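Local coordinates for 11S globulin seed storage protein (Amaranthus hypochondriacus, PDB 3QAC) that probably serves as a nutrient reservoir in the seed, as a member of the 11S globulin family of storage proteins, at residues T309-N314 with S403-F408; A285-N290 with L315-H320; L421-V426 with E436-K441. All blocks are in the same frame, centred on the assembly; numbering follows the deposited sequence.

Interaction 1: T309-N314 with S403-F408; sequences TVNSFN and SENAMF
S312 and E404 are joined by one short hydrogen bond, S312 OG donating to E404 OE2 at 2.6 Å. The glutamate gets there as an extended arm: CG lies anti to the backbone N (chi1 168°) and the next torsion keeps the chain straight, which carries the carboxylate out to the serine. The hydroxyl approaches OE2 on its anti side, moderately above the carboxylate plane. Beside this bond the amide of N405 pushes into the bend made by N311, S312 and F313, its CG 3.8 Å from S312 OG. N405 has a positive phi, which turns the loop sharply where it comes closest to the other segment. The amide of N311 stands almost perpendicular to that of N405, their planes 85° apart, and N311 CB packs 3.8 Å from N405 CA. The N405 amide and the F313 ring have nearly parallel planes, but the amide sits obliquely off the ring, with F313 CE2 4.1 Å from N405 CG. N311 is fixed from its own side by an Asx turn: its OD1 accepts from F313 N at 3.1 Å, the donor sitting above the carbonyl plane. Its ND2 donates a hydrogen bond to a water, which donates in turn to A406 O. This contact ties the end of strand 305-310 to the loop leading to strand 408-410, within the C-terminal cupin domain. S324 grips the same loop through S403 O and A406 N, and S403 and M407 of this loop pack on Q172 and P88 of a neighbouring subunit. The chemistry is largely polar: the buried serine hydroxyl has a carboxylate acceptor and a water joins N311 to A406, so directed polar contacts probably contribute, with the packing of N405, to placing the loop.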
loop_
_atom_site.group_PDB
_atom_site.type_symbol
_atom_site.label_atom_id
_atom_site.label_comp_id
_atom_site.label_asym_id
_atom_site.label_seq_id
_atom_site.Cartn_x
_atom_site.Cartn_y
_atom_site.Cartn_z
ATOM N N THR A 309 8.051 -22.281 9.099
ATOM C CA THR A 309 7.474 -21.029 8.628
ATOM C C THR A 309 5.958 -21.054 8.606
ATOM O O THR A 309 5.345 -22.067 8.300
ATOM C CB THR A 309 7.986 -20.628 7.237
ATOM O OG1 THR A 309 7.460 -21.530 6.258
ATOM C CG2 THR A 309 9.492 -20.670 7.194
ATOM N N VAL A 310 5.361 -19.929 8.980
ATOM C CA VAL A 310 3.948 -19.709 8.758
ATOM C C VAL A 310 3.827 -18.594 7.741
ATOM O O VAL A 310 4.242 -17.451 7.994
ATOM C CB VAL A 310 3.238 -19.255 10.020
ATOM C CG1 VAL A 310 1.731 -19.281 9.799
ATOM C CG2 VAL A 310 3.628 -20.133 11.166
ATOM N N ASN A 311 3.276 -18.942 6.588
ATOM C CA ASN A 311 2.993 -17.977 5.542
ATOM C C ASN A 311 1.636 -18.258 4.909
ATOM O O ASN A 311 0.783 -18.876 5.522
ATOM C CB ASN A 311 4.108 -17.948 4.502
ATOM C CG ASN A 311 4.310 -19.294 3.808
ATOM O OD1 ASN A 311 3.426 -20.149 3.804
ATOM N ND2 ASN A 311 5.483 -19.475 3.214
ATOM N N SER A 312 1.442 -17.772 3.696
ATOM C CA SER A 312 0.138 -17.780 3.054
ATOM C C SER A 312 -0.289 -19.164 2.567
ATOM O O SER A 312 -1.445 -19.360 2.217
ATOM C CB SER A 312 0.142 -16.824 1.864
ATOM O OG SER A 312 0.347 -15.491 2.280
ATOM N N PHE A 313 0.642 -20.112 2.538
ATOM C CA PHE A 313 0.348 -21.465 2.057
ATOM C C PHE A 313 -0.197 -22.372 3.155
ATOM O O PHE A 313 -1.168 -23.088 2.943
ATOM C CB PHE A 313 1.572 -22.075 1.372
ATOM C CG PHE A 313 2.203 -21.146 0.387
ATOM C CD1 PHE A 313 1.575 -20.874 -0.820
ATOM C CD2 PHE A 313 3.391 -20.495 0.688
ATOM C CE1 PHE A 313 2.137 -19.984 -1.724
ATOM C CE2 PHE A 313 3.969 -19.608 -0.209
ATOM C CZ PHE A 313 3.337 -19.348 -1.417
ATOM N N ASN A 314 0.396 -22.337 4.338
ATOM C CA ASN A 314 -0.192 -23.104 5.422
ATOM C C ASN A 314 -1.177 -22.282 6.246
ATOM O O ASN A 314 -1.978 -22.837 6.990
ATOM C CB ASN A 314 0.880 -23.757 6.295
ATOM C CG ASN A 314 1.964 -22.784 6.707
ATOM O OD1 ASN A 314 3.127 -23.155 6.859
ATOM N ND2 ASN A 314 1.591 -21.532 6.864
ATOM N N SER A 403 5.801 -8.917 6.433
ATOM C CA SER A 403 5.212 -9.037 5.099
ATOM C C SER A 403 4.756 -10.436 4.798
ATOM O O SER A 403 5.001 -11.361 5.558
ATOM C CB SER A 403 6.170 -8.585 4.004
ATOM O OG SER A 403 7.090 -9.607 3.691
ATOM N N GLU A 404 4.083 -10.563 3.663
ATOM C CA GLU A 404 3.558 -11.833 3.216
ATOM C C GLU A 404 4.726 -12.726 2.803
ATOM O O GLU A 404 5.672 -12.264 2.181
ATOM C CB GLU A 404 2.599 -11.600 2.049
ATOM C CG GLU A 404 2.212 -12.868 1.323
ATOM C CD GLU A 404 0.941 -12.717 0.522
ATOM O OE1 GLU A 404 0.666 -11.582 0.052
ATOM O OE2 GLU A 404 0.219 -13.735 0.366
ATOM N N ASN A 405 4.677 -13.996 3.181
ATOM C CA ASN A 405 5.700 -14.940 2.742
ATOM C C ASN A 405 7.059 -14.272 2.723
ATOM O O ASN A 405 7.718 -14.225 1.678
ATOM C CB ASN A 405 5.417 -15.435 1.326
ATOM C CG ASN A 405 3.954 -15.704 1.079
ATOM O OD1 ASN A 405 3.384 -15.189 0.120
ATOM N ND2 ASN A 405 3.340 -16.521 1.928
ATOM N N ALA A 406 7.457 -13.716 3.862
ATOM C CA ALA A 406 8.802 -13.197 4.006
ATOM C C ALA A 406 9.757 -14.321 3.625
ATOM O O ALA A 406 9.550 -15.479 3.969
ATOM C CB ALA A 406 9.054 -12.732 5.444
ATOM N N MET A 407 10.798 -13.966 2.896
ATOM C CA MET A 407 11.753 -14.925 2.412
ATOM C C MET A 407 13.077 -14.445 2.935
ATOM O O MET A 407 13.319 -13.245 2.956
ATOM C CB MET A 407 11.807 -14.835 0.898
ATOM C CG MET A 407 12.241 -16.090 0.219
ATOM S SD MET A 407 10.794 -16.825 -0.559
ATOM C CE MET A 407 10.504 -18.246 0.508
ATOM N N PHE A 408 13.950 -15.354 3.334
ATOM C CA PHE A 408 15.278 -14.925 3.698
ATOM C C PHE A 408 16.289 -15.616 2.823
ATOM O O PHE A 408 15.946 -16.530 2.093
ATOM C CB PHE A 408 15.563 -15.174 5.176
ATOM C CG PHE A 408 15.696 -16.620 5.535
ATOM C CD1 PHE A 408 16.877 -17.298 5.309
ATOM C CD2 PHE A 408 14.652 -17.292 6.128
ATOM C CE1 PHE A 408 17.006 -18.632 5.664
ATOM C CE2 PHE A 408 14.773 -18.636 6.476
ATOM C CZ PHE A 408 15.950 -19.297 6.252
HETATM O O HOH W 1 7.882 -17.502 2.408
#

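Interaction 2: A285-N290 with L315-H320; sequences ARLAVN and LPILRH
A288 and L315 mark the closest approach of the two backbones, their CA atoms 6.6 Å apart, with no hydrogen bond crossing between them. L287 takes a left-handed conformation just before the chain extends into strand 288-290. Facing it, L315 to L318 form a type I turn, closed by L318 N to L315 O at 2.9 Å, that leads into helix 318-321. L315 projects toward the strand, and its CD1 rests on the peptide that links L287 to A288, 3.6 Å from A288 N, while CD2 lies over A288 CA. From the next residue of the strand V289 points back, its CG1 3.8 Å from L315 CB, and the two side chains meet at a slant. Here the two halves of the bicupin fold come together. Strand 288-290 is an edge strand, within this chain, of the sheet built mainly from the N-terminal cupin and pairs with strand 138-142 through L287 and V289, whereas the turn follows strand 305-310 of the C-terminal sheet. V310, on that strand, covers V289 and L315 as well. L287 begins by pointing away from the turn, but with CG beside the backbone N (chi1 -76°) and the chain then extended (chi2 177°), CD2 swings round to the branch point of I317. There it touches CG2 at 3.6 Å and lies 3.7 Å from both CB and CG1 of the isoleucine.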
loop_
_atom_site.group_PDB
_atom_site.type_symbol
_atom_site.label_atom_id
_atom_site.label_comp_id
_atom_site.label_asym_id
_atom_site.label_seq_id
_atom_site.Cartn_x
_atom_site.Cartn_y
_atom_site.Cartn_z
ATOM N N ALA A 285 -12.090 -21.665 8.923
ATOM C CA ALA A 285 -10.648 -21.936 9.017
ATOM C C ALA A 285 -10.137 -21.870 10.462
ATOM O O ALA A 285 -10.745 -21.214 11.312
ATOM C CB ALA A 285 -9.865 -20.965 8.134
ATOM N N ARG A 286 -9.026 -22.539 10.755
ATOM C CA ARG A 286 -8.491 -22.462 12.116
ATOM C C ARG A 286 -7.890 -21.092 12.401
ATOM O O ARG A 286 -7.932 -20.627 13.541
ATOM C CB ARG A 286 -7.476 -23.569 12.423
ATOM C CD ARG A 286 -6.267 -24.744 14.295
ATOM C CZ ARG A 286 -5.343 -24.649 16.587
ATOM N NH2 ARG A 286 -6.526 -24.938 17.110
ATOM N N LEU A 287 -7.359 -20.444 11.363
ATOM C CA LEU A 287 -6.711 -19.145 11.520
ATOM C C LEU A 287 -5.417 -19.258 12.317
ATOM O O LEU A 287 -4.900 -18.259 12.828
ATOM C CB LEU A 287 -7.651 -18.149 12.202
ATOM C CG LEU A 287 -8.749 -17.599 11.295
ATOM C CD1 LEU A 287 -9.658 -16.692 12.079
ATOM C CD2 LEU A 287 -8.121 -16.851 10.143
ATOM N N ALA A 288 -4.908 -20.482 12.423
ATOM C CA ALA A 288 -3.685 -20.749 13.164
ATOM C C ALA A 288 -2.957 -21.950 12.584
ATOM O O ALA A 288 -3.569 -22.806 11.967
ATOM C CB ALA A 288 -3.996 -20.994 14.618
ATOM N N VAL A 289 -1.641 -21.991 12.752
ATOM C CA VAL A 289 -0.912 -23.244 12.617
ATOM C C VAL A 289 0.087 -23.388 13.773
ATOM O O VAL A 289 0.729 -22.428 14.190
ATOM C CB VAL A 289 -0.200 -23.444 11.234
ATOM C CG1 VAL A 289 -0.707 -22.479 10.175
ATOM C CG2 VAL A 289 1.308 -23.355 11.386
ATOM N N ASN A 290 0.190 -24.596 14.306
ATOM C CA ASN A 290 1.107 -24.848 15.395
ATOM C C ASN A 290 2.507 -25.111 14.850
ATOM O O ASN A 290 2.722 -26.058 14.092
ATOM C CB ASN A 290 0.616 -26.012 16.230
ATOM C CG ASN A 290 1.275 -26.065 17.564
ATOM O OD1 ASN A 290 2.465 -26.344 17.652
ATOM N ND2 ASN A 290 0.518 -25.788 18.623
ATOM N N LEU A 315 -1.119 -20.959 6.115
ATOM C CA LEU A 315 -2.097 -20.090 6.773
ATOM C C LEU A 315 -2.589 -19.061 5.763
ATOM O O LEU A 315 -2.040 -17.951 5.662
ATOM C CB LEU A 315 -1.494 -19.419 8.010
ATOM C CG LEU A 315 -2.489 -18.830 9.019
ATOM C CD1 LEU A 315 -3.743 -19.666 9.101
ATOM C CD2 LEU A 315 -1.870 -18.703 10.390
ATOM N N PRO A 316 -3.621 -19.437 4.988
ATOM C CA PRO A 316 -4.056 -18.647 3.823
ATOM C C PRO A 316 -4.516 -17.235 4.179
ATOM O O PRO A 316 -4.328 -16.324 3.382
ATOM C CB PRO A 316 -5.213 -19.476 3.241
ATOM C CG PRO A 316 -4.936 -20.896 3.719
ATOM C CD PRO A 316 -4.365 -20.705 5.111
ATOM N N ILE A 317 -5.094 -17.061 5.362
ATOM C CA ILE A 317 -5.522 -15.738 5.801
ATOM C C ILE A 317 -4.341 -14.747 5.728
ATOM O O ILE A 317 -4.531 -13.558 5.491
ATOM C CB ILE A 317 -6.140 -15.797 7.221
ATOM C CG1 ILE A 317 -6.783 -14.471 7.608
ATOM C CG2 ILE A 317 -5.102 -16.183 8.254
ATOM C CD1 ILE A 317 -7.806 -13.977 6.634
ATOM N N LEU A 318 -3.118 -15.241 5.882
ATOM C CA LEU A 318 -1.969 -14.354 5.856
ATOM C C LEU A 318 -1.842 -13.674 4.506
ATOM O O LEU A 318 -1.069 -12.725 4.351
ATOM C CB LEU A 318 -0.684 -15.107 6.187
ATOM C CG LEU A 318 -0.697 -15.688 7.593
ATOM C CD1 LEU A 318 0.606 -16.420 7.885
ATOM C CD2 LEU A 318 -0.949 -14.567 8.581
ATOM N N ARG A 319 -2.574 -14.177 3.515
ATOM C CA ARG A 319 -2.620 -13.510 2.227
ATOM C C ARG A 319 -3.250 -12.138 2.469
ATOM O O ARG A 319 -2.878 -11.149 1.851
ATOM C CB ARG A 319 -3.449 -14.328 1.226
ATOM C CG ARG A 319 -3.107 -14.116 -0.254
ATOM C CD ARG A 319 -2.823 -15.463 -0.961
ATOM N NE ARG A 319 -3.603 -16.555 -0.369
ATOM C CZ ARG A 319 -3.245 -17.840 -0.357
ATOM N NH1 ARG A 319 -4.038 -18.726 0.228
ATOM N NH2 ARG A 319 -2.104 -18.247 -0.909
ATOM N N HIS A 320 -4.196 -12.080 3.390
ATOM C CA HIS A 320 -4.859 -10.816 3.677
ATOM C C HIS A 320 -4.071 -9.905 4.623
ATOM O O HIS A 320 -3.985 -8.698 4.397
ATOM C CB HIS A 320 -6.289 -11.032 4.174
ATOM C CG HIS A 320 -7.297 -11.042 3.070
ATOM N ND1 HIS A 320 -7.812 -9.883 2.525
ATOM C CD2 HIS A 320 -7.855 -12.067 2.381
ATOM C CE1 HIS A 320 -8.660 -10.196 1.560
ATOM N NE2 HIS A 320 -8.706 -11.514 1.454
#

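Interaction 3: L421-V426 with E436-K441; sequences LPIDVV and EAFGLK
K441 NZ is gripped from two chains at once. Within the chain it donates to L421 O at 2.5 Å, approaching with a C=O...N angle of 155° and a modest tilt from the carbonyl plane; R419 O adds a weak bond. From a neighbouring subunit D126 supplies a salt bridge and Q127 a backbone acceptor. The lysine reaches this site by a bend at chi3 (61°), which carries its end across the start of helix 423-430, where P422 holds the N-cap position. With an alanine in place of K441, L421 O and D126 of the neighbouring subunit would probably be left without their shared ammonium, and a gap opened beside V426 CG2. Apolar side chains close the rest of the contact. I423, its CG1 anti to the backbone N (chi1 180°), lays CG1 3.6 Å from A437 CB and ends with CD1 against the F438 backbone, 3.7 Å from F438 CB. One turn on, V426 CG1 sits between A437 CB at 3.9 Å and L440 CD2 at 3.7 Å. Small A437 lets the helices approach closely, to 5.8 Å between its CA and that of V426. Helices 423-430 and 434-442 are consecutive and pack together beyond the C-terminal cupin barrel, with helix 417-420 packing on L440 and K441 through I418, and the neighbouring subunit meeting them through W149, F224 and I230.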
loop_
_atom_site.group_PDB
_atom_site.type_symbol
_atom_site.label_atom_id
_atom_site.label_comp_id
_atom_site.label_asym_id
_atom_site.label_seq_id
_atom_site.Cartn_x
_atom_site.Cartn_y
_atom_site.Cartn_z
ATOM N N LEU A 421 26.687 -18.371 -6.193
ATOM C CA LEU A 421 27.676 -17.655 -7.008
ATOM C C LEU A 421 28.574 -18.593 -7.812
ATOM O O LEU A 421 29.099 -19.559 -7.271
ATOM C CB LEU A 421 28.565 -16.778 -6.127
ATOM C CG LEU A 421 27.894 -15.624 -5.405
ATOM C CD1 LEU A 421 28.895 -14.912 -4.543
ATOM C CD2 LEU A 421 27.262 -14.671 -6.433
ATOM N N PRO A 422 28.767 -18.296 -9.109
ATOM C CA PRO A 422 29.709 -19.074 -9.912
ATOM C C PRO A 422 31.078 -18.937 -9.278
ATOM O O PRO A 422 31.461 -17.819 -8.927
ATOM C CB PRO A 422 29.681 -18.364 -11.270
ATOM C CG PRO A 422 28.396 -17.637 -11.296
ATOM C CD PRO A 422 28.172 -17.198 -9.883
ATOM N N ILE A 423 31.795 -20.043 -9.114
ATOM C CA ILE A 423 33.056 -20.013 -8.372
ATOM C C ILE A 423 34.048 -18.902 -8.806
ATOM O O ILE A 423 34.747 -18.325 -7.976
ATOM C CB ILE A 423 33.734 -21.403 -8.357
ATOM C CG1 ILE A 423 35.042 -21.336 -7.574
ATOM C CG2 ILE A 423 33.967 -21.907 -9.773
ATOM C CD1 ILE A 423 35.259 -22.524 -6.690
ATOM N N ASP A 424 34.090 -18.600 -10.100
ATOM C CA ASP A 424 34.938 -17.523 -10.609
ATOM C C ASP A 424 34.532 -16.160 -10.057
ATOM O O ASP A 424 35.383 -15.318 -9.773
ATOM C CB ASP A 424 34.905 -17.485 -12.138
ATOM C CG ASP A 424 35.875 -18.451 -12.756
ATOM O OD1 ASP A 424 36.805 -18.881 -12.037
ATOM O OD2 ASP A 424 35.712 -18.775 -13.953
ATOM N N VAL A 425 33.228 -15.937 -9.932
ATOM C CA VAL A 425 32.742 -14.718 -9.312
ATOM C C VAL A 425 33.228 -14.682 -7.872
ATOM O O VAL A 425 33.734 -13.664 -7.394
ATOM C CB VAL A 425 31.205 -14.614 -9.366
ATOM C CG1 VAL A 425 30.708 -13.469 -8.486
ATOM C CG2 VAL A 425 30.732 -14.445 -10.820
ATOM N N VAL A 426 33.104 -15.812 -7.188
ATOM C CA VAL A 426 33.508 -15.866 -5.792
ATOM C C VAL A 426 34.999 -15.532 -5.626
ATOM O O VAL A 426 35.344 -14.626 -4.878
ATOM C CB VAL A 426 33.157 -17.212 -5.159
ATOM C CG1 VAL A 426 33.698 -17.293 -3.769
ATOM C CG2 VAL A 426 31.661 -17.396 -5.143
ATOM N N GLU A 436 40.318 -21.897 -2.775
ATOM C CA GLU A 436 39.849 -21.214 -1.573
ATOM C C GLU A 436 38.374 -20.892 -1.782
ATOM O O GLU A 436 37.538 -21.120 -0.911
ATOM C CB GLU A 436 40.624 -19.919 -1.340
ATOM C CG GLU A 436 42.099 -20.103 -1.019
ATOM C CD GLU A 436 42.832 -18.775 -0.884
ATOM O OE1 GLU A 436 43.480 -18.556 0.161
ATOM O OE2 GLU A 436 42.760 -17.953 -1.822
ATOM N N ALA A 437 38.070 -20.356 -2.957
ATOM C CA ALA A 437 36.698 -20.122 -3.363
ATOM C C ALA A 437 35.840 -21.376 -3.185
ATOM O O ALA A 437 34.770 -21.313 -2.585
ATOM C CB ALA A 437 36.659 -19.646 -4.811
ATOM N N PHE A 438 36.316 -22.508 -3.706
ATOM C CA PHE A 438 35.592 -23.777 -3.615
ATOM C C PHE A 438 35.186 -24.084 -2.187
ATOM O O PHE A 438 34.016 -24.333 -1.905
ATOM C CB PHE A 438 36.445 -24.925 -4.159
ATOM C CG PHE A 438 35.686 -26.222 -4.349
ATOM C CD1 PHE A 438 35.440 -27.070 -3.272
ATOM C CD2 PHE A 438 35.238 -26.599 -5.615
ATOM C CE1 PHE A 438 34.749 -28.265 -3.450
ATOM C CE2 PHE A 438 34.549 -27.793 -5.809
ATOM C CZ PHE A 438 34.305 -28.632 -4.725
ATOM N N GLY A 439 36.157 -24.074 -1.286
ATOM C CA GLY A 439 35.885 -24.339 0.112
ATOM C C GLY A 439 34.946 -23.323 0.734
ATOM O O GLY A 439 34.105 -23.662 1.580
ATOM N N LEU A 440 35.099 -22.065 0.328
ATOM C CA LEU A 440 34.165 -21.038 0.754
ATOM C C LEU A 440 32.757 -21.463 0.341
ATOM O O LEU A 440 31.808 -21.323 1.112
ATOM C CB LEU A 440 34.523 -19.692 0.130
ATOM C CG LEU A 440 33.627 -18.519 0.531
ATOM C CD1 LEU A 440 33.536 -18.431 2.043
ATOM C CD2 LEU A 440 34.149 -17.214 -0.065
ATOM N N LYS A 441 32.631 -22.005 -0.868
ATOM C CA LYS A 441 31.331 -22.419 -1.374
ATOM C C LYS A 441 30.803 -23.692 -0.729
ATOM O O LYS A 441 29.620 -23.766 -0.398
ATOM C CB LYS A 441 31.346 -22.591 -2.893
ATOM C CG LYS A 441 31.478 -21.290 -3.660
ATOM C CD LYS A 441 31.208 -21.479 -5.150
ATOM C CE LYS A 441 29.801 -21.982 -5.414
ATOM N NZ LYS A 441 29.500 -22.018 -6.874
#

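Overall arrangement
Interactions 1 and 2 adjoin, their centres about 11 Å apart, and share the run from strand 305-310 to helix 318-321; R319 of interaction 2 packs on S312 and E404 of interaction 1. Their segments alternate along the chain. Together they lie where the N- and C-terminal cupin sheets meet, interaction 2 between the sheets and interaction 1 on the C-terminal side. Interaction 3 follows both in sequence and lies far out, its centre about 30 Å from that of interaction 1 and 40 Å from that of interaction 2. Interaction 2 touches no other chain, whereas interactions 1 and 3 both reach the second subunit, so the C-terminal cupin and its helical end both take part in the subunit interface.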